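Local coordinates for putative NADPH:quinone oxidoreductase (Ralstonia eutropha, PDB 3IUP), which probably catalyses the NADPH-dependent reduction of quinones, at residues Leu193-Gln206 with Gln215-Phe228. Sequence-based numbering, arbitrary orientation.
With NDP (NADPH dihydro-nicotinamide-adenine-dinucleotide phosphate), chain C.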
ATOM      1  N   LEU A 193     -17.782 -20.672   2.820  1.00 18.11           N
ATOM      2  CA  LEU A 193     -18.566 -21.682   3.529  1.00 18.99           C
ATOM      3  C   LEU A 193     -18.342 -23.055   2.896  1.00 19.72           C
ATOM      4  O   LEU A 193     -18.071 -24.013   3.591  1.00 20.94           O
ATOM      5  CB  LEU A 193     -20.054 -21.325   3.583  1.00 18.00           C
ATOM      6  CG  LEU A 193     -20.392 -20.216   4.589  1.00 19.64           C
ATOM      7  CD1 LEU A 193     -21.829 -19.676   4.342  1.00 19.96           C
ATOM      8  CD2 LEU A 193     -20.204 -20.667   6.027  1.00 20.78           C
ATOM      9  N   LYS A 194     -18.401 -23.126   1.583  1.00 21.33           N
ATOM     10  CA  LYS A 194     -18.270 -24.423   0.921  1.00 22.75           C
ATOM     11  C   LYS A 194     -16.848 -24.949   1.017  1.00 22.35           C
ATOM     12  O   LYS A 194     -16.646 -26.172   1.195  1.00 23.28           O
ATOM     13  CB  LYS A 194     -18.670 -24.307  -0.532  1.00 22.36           C
ATOM     14  CG  LYS A 194     -18.515 -25.586  -1.364  1.00 26.89           C
ATOM     15  CD  LYS A 194     -19.217 -25.375  -2.722  1.00 29.46           C
ATOM     16  CE  LYS A 194     -19.125 -26.605  -3.619  1.00 31.85           C
ATOM     17  NZ  LYS A 194     -20.091 -27.654  -3.185  1.00 34.12           N
ATOM     18  N   ASP A 195     -15.873 -24.050   0.891  1.00 22.02           N
ATOM     19  CA  ASP A 195     -14.476 -24.455   0.893  1.00 21.90           C
ATOM     20  C   ASP A 195     -13.831 -24.482   2.277  1.00 21.32           C
ATOM     21  O   ASP A 195     -12.686 -24.896   2.406  1.00 22.46           O
ATOM     22  CB  ASP A 195     -13.669 -23.558  -0.043  1.00 21.55           C
ATOM     23  CG  ASP A 195     -14.148 -23.608  -1.490  1.00 25.05           C
ATOM     24  OD1 ASP A 195     -15.189 -24.254  -1.794  1.00 29.80           O
ATOM     25  OD2 ASP A 195     -13.507 -22.963  -2.354  1.00 25.87           O
ATOM     26  N   GLY A 196     -14.526 -24.056   3.330  1.00 20.58           N
ATOM     27  CA  GLY A 196     -13.930 -24.078   4.667  1.00 20.39           C
ATOM     28  C   GLY A 196     -12.830 -23.028   4.877  1.00 20.03           C
ATOM     29  O   GLY A 196     -11.854 -23.274   5.570  1.00 20.58           O
ATOM     30  N   ILE A 197     -13.029 -21.845   4.299  1.00 19.28           N
ATOM     31  CA  ILE A 197     -12.121 -20.699   4.496  1.00 18.94           C
ATOM     32  C   ILE A 197     -12.725 -19.754   5.517  1.00 17.58           C
ATOM     33  O   ILE A 197     -13.904 -19.352   5.393  1.00 17.64           O
ATOM     34  CB  ILE A 197     -11.932 -19.946   3.144  1.00 18.57           C
ATOM     35  CG1 ILE A 197     -11.328 -20.898   2.111  1.00 19.55           C
ATOM     36  CG2 ILE A 197     -11.029 -18.705   3.323  1.00 18.44           C
ATOM     37  CD1 ILE A 197     -11.470 -20.453   0.673  1.00 18.70           C
ATOM     38  N   LYS A 198     -11.915 -19.349   6.486  1.00 17.68           N
ATOM     39  CA  LYS A 198     -12.346 -18.393   7.471  1.00 18.03           C
ATOM     40  C   LYS A 198     -12.402 -16.995   6.860  1.00 17.48           C
ATOM     41  O   LYS A 198     -11.511 -16.577   6.095  1.00 17.84           O
ATOM     42  CB  LYS A 198     -11.404 -18.427   8.691  1.00 18.34           C
ATOM     43  CG  LYS A 198     -11.294 -19.831   9.298  1.00 19.04           C
ATOM     44  CD  LYS A 198     -10.424 -19.823  10.573  1.00 22.03           C
ATOM     45  N   LEU A 199     -13.469 -16.298   7.178  1.00 17.28           N
ATOM     46  CA  LEU A 199     -13.800 -15.071   6.470  1.00 16.01           C
ATOM     47  C   LEU A 199     -14.400 -14.100   7.469  1.00 15.42           C
ATOM     48  O   LEU A 199     -15.279 -14.475   8.267  1.00 15.36           O
ATOM     49  CB  LEU A 199     -14.779 -15.401   5.372  1.00 15.30           C
ATOM     50  CG  LEU A 199     -15.486 -14.199   4.735  1.00 16.95           C
ATOM     51  CD1 LEU A 199     -14.447 -13.258   3.976  1.00 14.17           C
ATOM     52  CD2 LEU A 199     -16.599 -14.634   3.799  1.00 16.21           C
ATOM     53  N   VAL A 200     -13.962 -12.851   7.436  1.00 14.42           N
ATOM     54  CA  VAL A 200     -14.615 -11.813   8.186  1.00 14.95           C
ATOM     55  C   VAL A 200     -15.311 -10.905   7.221  1.00 15.46           C
ATOM     56  O   VAL A 200     -14.673 -10.273   6.360  1.00 15.44           O
ATOM     57  CB  VAL A 200     -13.650 -11.022   9.069  1.00 15.21           C
ATOM     58  CG1 VAL A 200     -14.376  -9.828   9.797  1.00 16.70           C
ATOM     59  CG2 VAL A 200     -12.850 -11.970  10.042  1.00 14.11           C
ATOM     60  N   ASN A 201     -16.634 -10.811   7.355  1.00 15.27           N
ATOM     61  CA  ASN A 201     -17.450  -9.931   6.517  1.00 15.52           C
ATOM     62  C   ASN A 201     -17.683  -8.625   7.242  1.00 16.37           C
ATOM     63  O   ASN A 201     -18.022  -8.643   8.419  1.00 17.83           O
ATOM     64  CB  ASN A 201     -18.825 -10.571   6.255  1.00 15.95           C
ATOM     65  CG  ASN A 201     -18.739 -11.849   5.480  1.00 16.72           C
ATOM     66  OD1 ASN A 201     -18.621 -11.803   4.267  1.00 18.13           O
ATOM     67  ND2 ASN A 201     -18.798 -13.017   6.159  1.00 14.80           N
ATOM     68  N   ILE A 202     -17.462  -7.523   6.554  1.00 15.51           N
ATOM     69  CA  ILE A 202     -17.732  -6.187   7.086  1.00 16.52           C
ATOM     70  C   ILE A 202     -18.797  -5.520   6.263  1.00 16.63           C
ATOM     71  O   ILE A 202     -18.716  -5.479   5.042  1.00 16.24           O
ATOM     72  CB  ILE A 202     -16.466  -5.320   7.144  1.00 15.50           C
ATOM     73  CG1 ILE A 202     -15.454  -5.954   8.088  1.00 16.60           C
ATOM     74  CG2 ILE A 202     -16.820  -3.904   7.604  1.00 16.47           C
ATOM     75  CD1 ILE A 202     -14.034  -5.305   8.105  1.00 17.39           C
ATOM     76  N   VAL A 203     -19.825  -5.000   6.943  1.00 15.98           N
ATOM     77  CA  VAL A 203     -20.938  -4.307   6.290  1.00 16.74           C
ATOM     78  C   VAL A 203     -21.100  -2.912   6.883  1.00 16.60           C
ATOM     79  O   VAL A 203     -20.407  -2.565   7.843  1.00 17.63           O
ATOM     80  CB  VAL A 203     -22.262  -5.112   6.444  1.00 16.87           C
ATOM     81  CG1 VAL A 203     -22.155  -6.482   5.781  1.00 18.25           C
ATOM     82  CG2 VAL A 203     -22.640  -5.244   7.936  1.00 16.36           C
ATOM     83  N   ARG A 204     -22.023  -2.118   6.363  1.00 18.68           N
ATOM     84  CA  ARG A 204     -22.233  -0.773   6.907  1.00 20.76           C
ATOM     85  C   ARG A 204     -23.564  -0.499   7.543  1.00 22.33           C
ATOM     86  O   ARG A 204     -23.768   0.600   8.054  1.00 22.83           O
ATOM     87  CB  ARG A 204     -21.908   0.301   5.875  1.00 21.95           C
ATOM     88  CG  ARG A 204     -22.912   0.483   4.786  1.00 23.17           C
ATOM     89  CD  ARG A 204     -22.611   1.849   4.107  1.00 25.85           C
ATOM     90  NE  ARG A 204     -23.404   2.100   2.910  1.00 27.32           N
ATOM     91  CZ  ARG A 204     -23.311   3.221   2.175  1.00 28.57           C
ATOM     92  NH1 ARG A 204     -22.475   4.215   2.535  1.00 28.38           N
ATOM     93  NH2 ARG A 204     -24.057   3.380   1.085  1.00 26.18           N
ATOM     94  N   LYS A 205     -24.457  -1.485   7.519  1.00 23.06           N
ATOM     95  CA  LYS A 205     -25.832  -1.345   8.046  1.00 23.86           C
ATOM     96  C   LYS A 205     -26.103  -2.690   8.725  1.00 23.61           C
ATOM     97  O   LYS A 205     -25.745  -3.749   8.200  1.00 19.18           O
ATOM     98  CB  LYS A 205     -26.885  -1.091   6.938  1.00 25.36           C
ATOM     99  CG  LYS A 205     -26.865   0.277   6.273  1.00 29.64           C
ATOM    100  CD  LYS A 205     -27.970   0.451   5.193  1.00 32.58           C
ATOM    101  CE  LYS A 205     -27.971   1.868   4.521  1.00 34.52           C
ATOM    102  NZ  LYS A 205     -26.870   2.199   3.508  1.00 32.13           N
ATOM    103  N   GLN A 206     -26.771  -2.666   9.865  1.00 22.86           N
ATOM    104  CA  GLN A 206     -27.134  -3.926  10.497  1.00 21.94           C
ATOM    105  C   GLN A 206     -27.996  -4.850   9.643  1.00 20.61           C
ATOM    106  O   GLN A 206     -27.815  -6.055   9.672  1.00 19.21           O
ATOM    107  CB  GLN A 206     -27.818  -3.660  11.822  1.00 23.40           C
ATOM    108  CG  GLN A 206     -28.065  -4.914  12.629  1.00 22.71           C
ATOM    109  CD  GLN A 206     -26.809  -5.644  13.073  1.00 22.85           C
ATOM    110  OE1 GLN A 206     -25.743  -5.059  13.221  1.00 24.60           O
ATOM    111  NE2 GLN A 206     -26.937  -6.951  13.261  1.00 22.21           N
ATOM    112  N   GLN A 215     -27.612 -16.096   5.416  1.00 16.92           N
ATOM    113  CA  GLN A 215     -26.928 -16.906   4.432  1.00 18.18           C
ATOM    114  C   GLN A 215     -25.799 -17.782   4.993  1.00 18.81           C
ATOM    115  O   GLN A 215     -25.030 -18.405   4.232  1.00 20.75           O
ATOM    116  CB  GLN A 215     -26.403 -16.006   3.310  1.00 16.93           C
ATOM    117  CG  GLN A 215     -27.500 -15.219   2.591  1.00 17.81           C
ATOM    118  CD  GLN A 215     -26.968 -14.332   1.489  1.00 19.39           C
ATOM    119  OE1 GLN A 215     -25.755 -14.015   1.467  1.00 19.18           O
ATOM    120  NE2 GLN A 215     -27.868 -13.841   0.627  1.00 18.52           N
ATOM    121  N   GLY A 216     -25.697 -17.848   6.316  1.00 17.50           N
ATOM    122  CA  GLY A 216     -24.721 -18.691   6.948  1.00 17.89           C
ATOM    123  C   GLY A 216     -23.349 -18.119   7.289  1.00 16.92           C
ATOM    124  O   GLY A 216     -22.499 -18.850   7.825  1.00 16.44           O
ATOM    125  N   ALA A 217     -23.161 -16.829   7.078  1.00 16.20           N
ATOM    126  CA  ALA A 217     -21.865 -16.168   7.404  1.00 16.19           C
ATOM    127  C   ALA A 217     -21.508 -16.393   8.872  1.00 17.54           C
ATOM    128  O   ALA A 217     -22.337 -16.211   9.747  1.00 18.86           O
ATOM    129  CB  ALA A 217     -21.916 -14.683   7.094  1.00 15.04           C
ATOM    130  N   VAL A 218     -20.281 -16.788   9.120  1.00 17.31           N
ATOM    131  CA  VAL A 218     -19.808 -17.083  10.482  1.00 17.71           C
ATOM    132  C   VAL A 218     -19.520 -15.750  11.217  1.00 17.42           C
ATOM    133  O   VAL A 218     -19.894 -15.566  12.394  1.00 17.02           O
ATOM    134  CB  VAL A 218     -18.561 -17.981  10.438  1.00 17.88           C
ATOM    135  CG1 VAL A 218     -17.951 -18.249  11.852  1.00 16.68           C
ATOM    136  CG2 VAL A 218     -18.856 -19.272   9.744  1.00 18.54           C
ATOM    137  N   HIS A 219     -18.827 -14.836  10.528  1.00 17.72           N
ATOM    138  CA  HIS A 219     -18.373 -13.576  11.121  1.00 18.54           C
ATOM    139  C   HIS A 219     -18.819 -12.410  10.313  1.00 18.93           C
ATOM    140  O   HIS A 219     -18.417 -12.277   9.151  1.00 18.14           O
ATOM    141  CB  HIS A 219     -16.858 -13.512  11.143  1.00 19.03           C
ATOM    142  CG  HIS A 219     -16.210 -14.573  11.951  1.00 19.65           C
ATOM    143  ND1 HIS A 219     -16.199 -14.542  13.328  1.00 22.06           N
ATOM    144  CD2 HIS A 219     -15.569 -15.708  11.586  1.00 19.55           C
ATOM    145  CE1 HIS A 219     -15.556 -15.609  13.777  1.00 22.23           C
ATOM    146  NE2 HIS A 219     -15.161 -16.328  12.741  1.00 21.52           N
ATOM    147  N   VAL A 220     -19.588 -11.526  10.925  1.00 18.39           N
ATOM    148  CA  VAL A 220     -20.019 -10.320  10.289  1.00 18.83           C
ATOM    149  C   VAL A 220     -19.895  -9.196  11.279  1.00 20.36           C
ATOM    150  O   VAL A 220     -20.397  -9.310  12.402  1.00 21.34           O
ATOM    151  CB  VAL A 220     -21.472 -10.414   9.841  1.00 19.45           C
ATOM    152  CG1 VAL A 220     -21.843  -9.185   9.049  1.00 20.12           C
ATOM    153  CG2 VAL A 220     -21.711 -11.720   9.002  1.00 16.67           C
ATOM    154  N   CYS A 221     -19.175  -8.140  10.895  1.00 18.58           N
ATOM    155  CA  CYS A 221     -19.006  -6.932  11.678  1.00 19.39           C
ATOM    156  C   CYS A 221     -19.597  -5.748  10.961  1.00 19.22           C
ATOM    157  O   CYS A 221     -19.414  -5.564   9.764  1.00 20.33           O
ATOM    158  CB  CYS A 221     -17.526  -6.646  11.909  1.00 19.51           C
ATOM    159  SG  CYS A 221     -16.717  -8.021  12.745  1.00 24.45           S
ATOM    160  N   ASN A 222     -20.291  -4.923  11.712  1.00 19.23           N
ATOM    161  CA  ASN A 222     -20.971  -3.752  11.198  1.00 20.01           C
ATOM    162  C   ASN A 222     -20.157  -2.529  11.568  1.00 20.52           C
ATOM    163  O   ASN A 222     -19.987  -2.216  12.716  1.00 20.45           O
ATOM    164  CB  ASN A 222     -22.385  -3.683  11.785  1.00 19.63           C
ATOM    165  CG  ASN A 222     -23.145  -2.438  11.399  1.00 23.09           C
ATOM    166  OD1 ASN A 222     -22.775  -1.719  10.493  1.00 21.07           O
ATOM    167  ND2 ASN A 222     -24.282  -2.238  12.038  1.00 23.71           N
ATOM    168  N   ALA A 223     -19.695  -1.796  10.541  1.00 21.55           N
ATOM    169  CA  ALA A 223     -18.931  -0.578  10.754  1.00 22.41           C
ATOM    170  C   ALA A 223     -19.685   0.490  11.551  1.00 24.22           C
ATOM    171  O   ALA A 223     -19.052   1.307  12.200  1.00 24.79           O
ATOM    172  CB  ALA A 223     -18.456  -0.019   9.350  1.00 22.53           C
ATOM    173  N   ALA A 224     -21.022   0.470  11.517  1.00 24.18           N
ATOM    174  CA  ALA A 224     -21.847   1.386  12.306  1.00 24.76           C
ATOM    175  C   ALA A 224     -21.913   0.988  13.781  1.00 24.42           C
ATOM    176  O   ALA A 224     -22.452   1.737  14.586  1.00 26.12           O
ATOM    177  CB  ALA A 224     -23.272   1.471  11.720  1.00 24.79           C
ATOM    178  N   SER A 225     -21.451  -0.209  14.138  1.00 23.62           N
ATOM    179  CA  SER A 225     -21.565  -0.686  15.532  1.00 23.87           C
ATOM    180  C   SER A 225     -20.761   0.193  16.468  1.00 22.80           C
ATOM    181  O   SER A 225     -19.617   0.502  16.168  1.00 21.11           O
ATOM    182  CB  SER A 225     -21.049  -2.124  15.674  1.00 24.12           C
ATOM    183  OG  SER A 225     -20.883  -2.485  17.050  1.00 23.36           O
ATOM    184  N   PRO A 226     -21.315   0.543  17.646  1.00 22.07           N
ATOM    185  CA  PRO A 226     -20.432   1.280  18.572  1.00 22.14           C
ATOM    186  C   PRO A 226     -19.298   0.458  19.115  1.00 22.12           C
ATOM    187  O   PRO A 226     -18.393   1.024  19.693  1.00 23.33           O
ATOM    188  CB  PRO A 226     -21.369   1.687  19.730  1.00 22.69           C
ATOM    189  CG  PRO A 226     -22.511   0.683  19.626  1.00 22.54           C
ATOM    190  CD  PRO A 226     -22.695   0.491  18.155  1.00 22.82           C
ATOM    191  N   THR A 227     -19.315  -0.845  18.945  1.00 22.06           N
ATOM    192  CA  THR A 227     -18.169  -1.671  19.349  1.00 23.08           C
ATOM    193  C   THR A 227     -17.435  -2.309  18.149  1.00 21.50           C
ATOM    194  O   THR A 227     -16.826  -3.367  18.295  1.00 22.15           O
ATOM    195  CB  THR A 227     -18.601  -2.809  20.265  1.00 24.04           C
ATOM    196  OG1 THR A 227     -19.648  -3.541  19.627  1.00 24.13           O
ATOM    197  CG2 THR A 227     -19.124  -2.257  21.656  1.00 26.34           C
ATOM    198  N   PHE A 228     -17.534  -1.685  16.983  1.00 20.99           N
ATOM    199  CA  PHE A 228     -16.946  -2.219  15.729  1.00 20.28           C
ATOM    200  C   PHE A 228     -15.501  -2.670  15.900  1.00 19.75           C
ATOM    201  O   PHE A 228     -15.150  -3.794  15.537  1.00 17.80           O
ATOM    202  CB  PHE A 228     -17.035  -1.138  14.640  1.00 19.48           C
ATOM    203  CG  PHE A 228     -16.409  -1.539  13.320  1.00 20.84           C
ATOM    204  CD1 PHE A 228     -16.812  -2.691  12.678  1.00 21.49           C
ATOM    205  CD2 PHE A 228     -15.406  -0.765  12.740  1.00 24.29           C
ATOM    206  CE1 PHE A 228     -16.236  -3.079  11.454  1.00 21.37           C
ATOM    207  CE2 PHE A 228     -14.847  -1.145  11.525  1.00 21.14           C
ATOM    208  CZ  PHE A 228     -15.256  -2.298  10.903  1.00 20.50           C
TER
HETATM  209  PA  NDP C 401     -23.482  -4.464  -5.529  0.80 19.46           P
HETATM  210  O1A NDP C 401     -24.141  -5.753  -5.561  0.80 17.83           O
HETATM  211  O2A NDP C 401     -24.079  -3.328  -6.264  0.80 20.74           O
HETATM  212  O5B NDP C 401     -23.394  -4.087  -3.919  0.80 17.61           O
HETATM  213  C5B NDP C 401     -22.692  -2.885  -3.584  0.80 18.49           C
HETATM  214  C4B NDP C 401     -22.546  -2.821  -2.094  0.80 16.98           C
HETATM  215  O4B NDP C 401     -21.823  -1.652  -1.839  0.80 20.34           O
HETATM  216  C3B NDP C 401     -23.892  -2.732  -1.357  0.80 18.15           C
HETATM  217  O3B NDP C 401     -24.023  -3.613  -0.261  0.80 18.71           O
HETATM  218  C2B NDP C 401     -23.902  -1.287  -0.812  0.80 18.25           C
HETATM  219  O2B NDP C 401     -24.535  -1.143   0.459  0.80 17.45           O
HETATM  220  C1B NDP C 401     -22.409  -1.011  -0.700  0.80 18.81           C
HETATM  221  N9A NDP C 401     -22.071   0.416  -0.784  0.80 18.89           N
HETATM  222  C8A NDP C 401     -22.493   1.275  -1.779  0.80 20.10           C
HETATM  223  N7A NDP C 401     -21.923   2.476  -1.580  0.80 16.64           N
HETATM  224  C5A NDP C 401     -21.115   2.404  -0.461  0.80 21.48           C
HETATM  225  C6A NDP C 401     -20.292   3.320   0.224  0.80 21.56           C
HETATM  226  N6A NDP C 401     -20.198   4.621  -0.102  0.80 20.30           N
HETATM  227  N1A NDP C 401     -19.598   2.894   1.338  0.80 19.83           N
HETATM  228  C2A NDP C 401     -19.716   1.623   1.808  0.80 19.86           C
HETATM  229  N3A NDP C 401     -20.518   0.731   1.135  0.80 22.52           N
HETATM  230  C4A NDP C 401     -21.203   1.107   0.029  0.80 21.16           C
HETATM  231  O3  NDP C 401     -21.939  -4.474  -6.013  0.80 20.99           O
HETATM  232  PN  NDP C 401     -21.185  -5.658  -6.696  0.80 20.11           P
HETATM  233  O1N NDP C 401     -21.246  -6.898  -5.963  0.80 16.98           O
HETATM  234  O2N NDP C 401     -21.500  -5.749  -8.162  0.80 16.24           O
HETATM  235  O5D NDP C 401     -19.659  -5.094  -6.589  0.80 19.48           O
HETATM  236  C5D NDP C 401     -19.008  -5.080  -5.309  0.80 20.79           C
HETATM  237  C4D NDP C 401     -17.717  -4.275  -5.401  0.80 21.31           C
HETATM  238  O4D NDP C 401     -16.751  -5.113  -6.070  0.80 21.51           O
HETATM  239  C3D NDP C 401     -17.799  -2.943  -6.176  0.80 21.77           C
HETATM  240  O3D NDP C 401     -17.006  -1.943  -5.568  0.80 19.22           O
HETATM  241  C2D NDP C 401     -17.181  -3.327  -7.510  0.80 22.47           C
HETATM  242  O2D NDP C 401     -16.651  -2.254  -8.274  0.80 25.64           O
HETATM  243  C1D NDP C 401     -16.085  -4.273  -7.011  0.80 21.89           C
HETATM  244  N1N NDP C 401     -15.479  -5.096  -8.083  0.80 19.96           N
HETATM  245  C2N NDP C 401     -14.184  -4.827  -8.381  0.80 20.71           C
HETATM  246  C3N NDP C 401     -13.523  -5.511  -9.366  0.80 19.78           C
HETATM  247  C7N NDP C 401     -12.039  -5.293  -9.591  0.80 20.14           C
HETATM  248  O7N NDP C 401     -11.483  -5.938 -10.693  0.80 19.94           O
HETATM  249  N7N NDP C 401     -11.261  -4.514  -8.827  0.80 17.59           N
HETATM  250  C4N NDP C 401     -14.124  -6.740  -9.930  0.80 17.42           C
HETATM  251  C5N NDP C 401     -15.558  -6.965  -9.521  0.80 21.10           C
HETATM  252  C6N NDP C 401     -16.179  -6.130  -8.599  0.80 21.29           C
HETATM  253  P2B NDP C 401     -25.650   0.035   0.726  0.80 20.66           P
HETATM  254  O1X NDP C 401     -27.027  -0.611   0.522  0.80 20.30           O
HETATM  255  O2X NDP C 401     -25.472   1.235  -0.198  0.80 20.42           O
HETATM  256  O3X NDP C 401     -25.410   0.432   2.191  0.80 19.10           O
HETATM  257  O   HOH W   1     -17.824 -15.203   7.884  1.00 17.08           O
HETATM  258  O   HOH W   2     -24.576  -3.546  14.904  1.00 29.62           O
HETATM  259  O   HOH W   3     -26.417  -0.295  11.609  1.00 35.58           O
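The imidazole of His219 meets the carbonyl O of Leu199 at its edge, near the ring plane, while Val218 CG1 lies over one face, toward the rim. Ala223 CA sits on one face of the Phe228 ring, and Ile202 CG2 approaches that ring obliquely, 4.0 Å from Phe228 CE1. The guanidinium of Arg204 lays a face on the NADPH adenine, and the 2'-phosphate lies at its edge, in plane.

Strands 199-203 and 220-222 pair in parallel. Asn201 N and Asn201 ND2 reach His219 O from opposite faces of its carbonyl plane, at 2.9 and 3.1 Å respectively; with CG beside the backbone N (chi1 -64°), the buried amide can share this acceptor. Further along, Cys221 N binds Asn201 O, Val203 N binds Cys221 O, and Ala223 N closes the pairing on Val203 O. Water 1 joins Leu199 O to His219 N, beside the bond from Asn201 N to His219 O. Beta-branched Val203 and Val220 suit the extended chain and meet through CG2 and CG1, 4.2 Å apart.

Asn222 suits the strand end because its OD1 accepts from Ala224 N in an Asx turn, while its ND2 bonds weakly to Gln206 OE1; water 2 bridges the same two atoms.

Arg204 NE and Lys205 NZ both donate to phosphate oxygen O3X, at 2.7 and 2.6 Å, and Arg204 NH2 takes O2X; long cationic side chains here would favour NADPH over NADH. Strand 199-203, helix 206-214 and strand 220-222 form a right-handed beta-alpha-beta crossover at the edge of a Rossmann fold, with the 2'-phosphate site just after its second strand, 199-203, where NADP-dependent Rossmann domains commonly recognise that phosphate.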